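Local coordinates for uncharacterized protein (Bacteroides caccae, PDB 4R4K), which is of unknown function but adopts a cystatin-like fold and belongs to a family of the NTF2 clan, at residues 8-13 with 114-119. Residues are numbered along the deposited sequence; the frame is centred on the assembly and turned at random.
Sequences SGEDFK and GKWYVV
One face of the W116 indole receives the edge of the F12 ring, with F12 CD1 over the centre of the indole and 3.6 Å from W116 CD2. The planes meet at 74° and the centroids of the phenyl and the six-membered ring lie 4.9 Å apart, which defines a T-shaped (edge-to-face) pair. F12 sends its ring there with CG anti to the backbone N (chi1 -179°). At the indole's edge, near its plane, sits the carbonyl of E10: W116 NE1 donates to E10 O over 2.9 Å, reaching it from above the carbonyl plane through a bent N-H (149°). Two straighter bonds accompany it: E10 N to G114 O (2.9 Å) and W116 N to E10 OE1 (3.0 Å, nearly straight), W116 N approaching E10 OE1 from above the carboxylate plane. The E10 chain, extended beyond CG, passes obliquely across K115, its OE1 3.5 Å from K115 CA, while OE2 forms a salt bridge with R29. With an alanine at W116, E10 O is likely to lose its indole donor and the F12 edge the face it rests on. Together these bonds join the lead-in to helix 12-21, where D11 is the N-cap and bonds S14 N, to the start of edge strand 116-123. The buried indole N-H is thus satisfied by backbone, and E10, bonded at both carboxylate oxygens, is likely to be stabilised as the charged form by R29.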
loop_
_atom_site.group_PDB
_atom_site.type_symbol
_atom_site.label_atom_id
_atom_site.label_comp_id
_atom_site.label_asym_id
_atom_site.label_seq_id
_atom_site.Cartn_x
_atom_site.Cartn_y
_atom_site.Cartn_z
ATOM N N SER A 8 0.886 7.751 -23.582
ATOM C CA SER A 8 1.479 9.019 -23.183
ATOM C C SER A 8 1.798 9.075 -21.698
ATOM O O SER A 8 1.298 8.289 -20.860
ATOM C CB SER A 8 0.572 10.209 -23.541
ATOM O OG SER A 8 -0.654 10.124 -22.870
ATOM N N GLY A 9 2.642 10.038 -21.369
ATOM C CA GLY A 9 3.036 10.263 -20.002
ATOM C C GLY A 9 4.005 9.205 -19.505
ATOM O O GLY A 9 4.677 8.502 -20.280
ATOM N N GLU A 10 4.102 9.106 -18.189
ATOM C CA GLU A 10 5.065 8.192 -17.571
ATOM C C GLU A 10 4.756 6.723 -17.825
ATOM O O GLU A 10 3.625 6.295 -17.692
ATOM C CB GLU A 10 5.082 8.378 -16.055
ATOM C CG GLU A 10 5.893 9.551 -15.589
ATOM C CD GLU A 10 5.893 9.728 -14.086
ATOM O OE1 GLU A 10 5.169 8.993 -13.360
ATOM O OE2 GLU A 10 6.631 10.646 -13.685
ATOM N N ASP A 11 5.788 5.954 -18.149
ATOM C CA ASP A 11 5.699 4.490 -18.229
ATOM C C ASP A 11 5.530 3.921 -16.798
ATOM O O ASP A 11 6.298 4.248 -15.881
ATOM C CB ASP A 11 6.963 3.915 -18.857
ATOM C CG ASP A 11 6.953 2.401 -18.877
ATOM O OD1 ASP A 11 6.241 1.838 -19.726
ATOM O OD2 ASP A 11 7.620 1.768 -18.031
ATOM N N PHE A 12 4.534 3.080 -16.612
ATOM C CA PHE A 12 4.235 2.580 -15.251
ATOM C C PHE A 12 5.364 1.773 -14.617
ATOM O O PHE A 12 5.715 2.009 -13.439
ATOM C CB PHE A 12 2.974 1.726 -15.213
ATOM C CG PHE A 12 2.640 1.220 -13.823
ATOM C CD1 PHE A 12 2.076 2.073 -12.908
ATOM C CD2 PHE A 12 2.961 -0.064 -13.417
ATOM C CE1 PHE A 12 1.799 1.668 -11.622
ATOM C CE2 PHE A 12 2.669 -0.500 -12.124
ATOM C CZ PHE A 12 2.060 0.372 -11.231
ATOM N N LYS A 13 5.938 0.821 -15.350
ATOM C CA LYS A 13 7.005 -0.019 -14.773
ATOM C C LYS A 13 8.220 0.801 -14.360
ATOM O O LYS A 13 8.826 0.557 -13.298
ATOM C CB LYS A 13 7.439 -1.127 -15.742
ATOM C CG LYS A 13 6.486 -2.303 -15.755
ATOM C CD LYS A 13 6.962 -3.423 -16.680
ATOM N N GLY A 114 0.268 13.400 -16.363
ATOM C CA GLY A 114 1.022 12.255 -16.926
ATOM C C GLY A 114 1.852 11.504 -15.898
ATOM O O GLY A 114 2.547 10.531 -16.226
ATOM N N LYS A 115 1.765 11.936 -14.645
ATOM C CA LYS A 115 2.525 11.288 -13.574
ATOM C C LYS A 115 1.656 10.264 -12.859
ATOM O O LYS A 115 0.463 10.454 -12.683
ATOM C CB LYS A 115 3.020 12.325 -12.580
ATOM C CG LYS A 115 4.027 13.309 -13.135
ATOM C CD LYS A 115 4.466 14.291 -12.058
ATOM C CE LYS A 115 5.535 15.241 -12.548
ATOM N NZ LYS A 115 5.916 16.198 -11.479
ATOM N N TRP A 116 2.287 9.185 -12.414
ATOM C CA TRP A 116 1.604 8.175 -11.616
ATOM C C TRP A 116 1.624 8.528 -10.136
ATOM O O TRP A 116 2.633 9.017 -9.615
ATOM C CB TRP A 116 2.250 6.817 -11.820
ATOM C CG TRP A 116 1.969 6.224 -13.159
ATOM C CD1 TRP A 116 2.772 6.277 -14.254
ATOM C CD2 TRP A 116 0.840 5.429 -13.523
ATOM N NE1 TRP A 116 2.199 5.589 -15.284
ATOM C CE2 TRP A 116 1.017 5.046 -14.865
ATOM C CE3 TRP A 116 -0.308 5.013 -12.854
ATOM C CZ2 TRP A 116 0.079 4.277 -15.559
ATOM C CZ3 TRP A 116 -1.227 4.230 -13.531
ATOM C CH2 TRP A 116 -1.030 3.866 -14.873
ATOM N N TYR A 117 0.501 8.270 -9.486
ATOM C CA TYR A 117 0.352 8.431 -8.057
ATOM C C TYR A 117 -0.398 7.256 -7.456
ATOM O O TYR A 117 -1.257 6.642 -8.106
ATOM C CB TYR A 117 -0.470 9.667 -7.727
ATOM C CG TYR A 117 0.144 10.938 -8.139
ATOM C CD1 TYR A 117 -0.056 11.407 -9.415
ATOM C CD2 TYR A 117 0.911 11.703 -7.264
ATOM C CE1 TYR A 117 0.514 12.585 -9.800
ATOM C CE2 TYR A 117 1.499 12.885 -7.652
ATOM C CZ TYR A 117 1.271 13.318 -8.931
ATOM O OH TYR A 117 1.848 14.471 -9.353
ATOM N N VAL A 118 -0.086 6.999 -6.195
ATOM C CA VAL A 118 -0.944 6.162 -5.368
ATOM C C VAL A 118 -2.082 7.036 -4.867
ATOM O O VAL A 118 -1.832 8.108 -4.324
ATOM C CB VAL A 118 -0.177 5.565 -4.187
ATOM C CG1 VAL A 118 -1.149 4.904 -3.206
ATOM C CG2 VAL A 118 0.830 4.563 -4.708
ATOM N N VAL A 119 -3.312 6.596 -5.111
ATOM C CA VAL A 119 -4.496 7.320 -4.645
ATOM C C VAL A 119 -5.276 6.616 -3.548
ATOM O O VAL A 119 -6.096 7.247 -2.874
ATOM C CB VAL A 119 -5.445 7.677 -5.799
ATOM C CG1 VAL A 119 -4.741 8.587 -6.805
ATOM C CG2 VAL A 119 -6.009 6.435 -6.470
#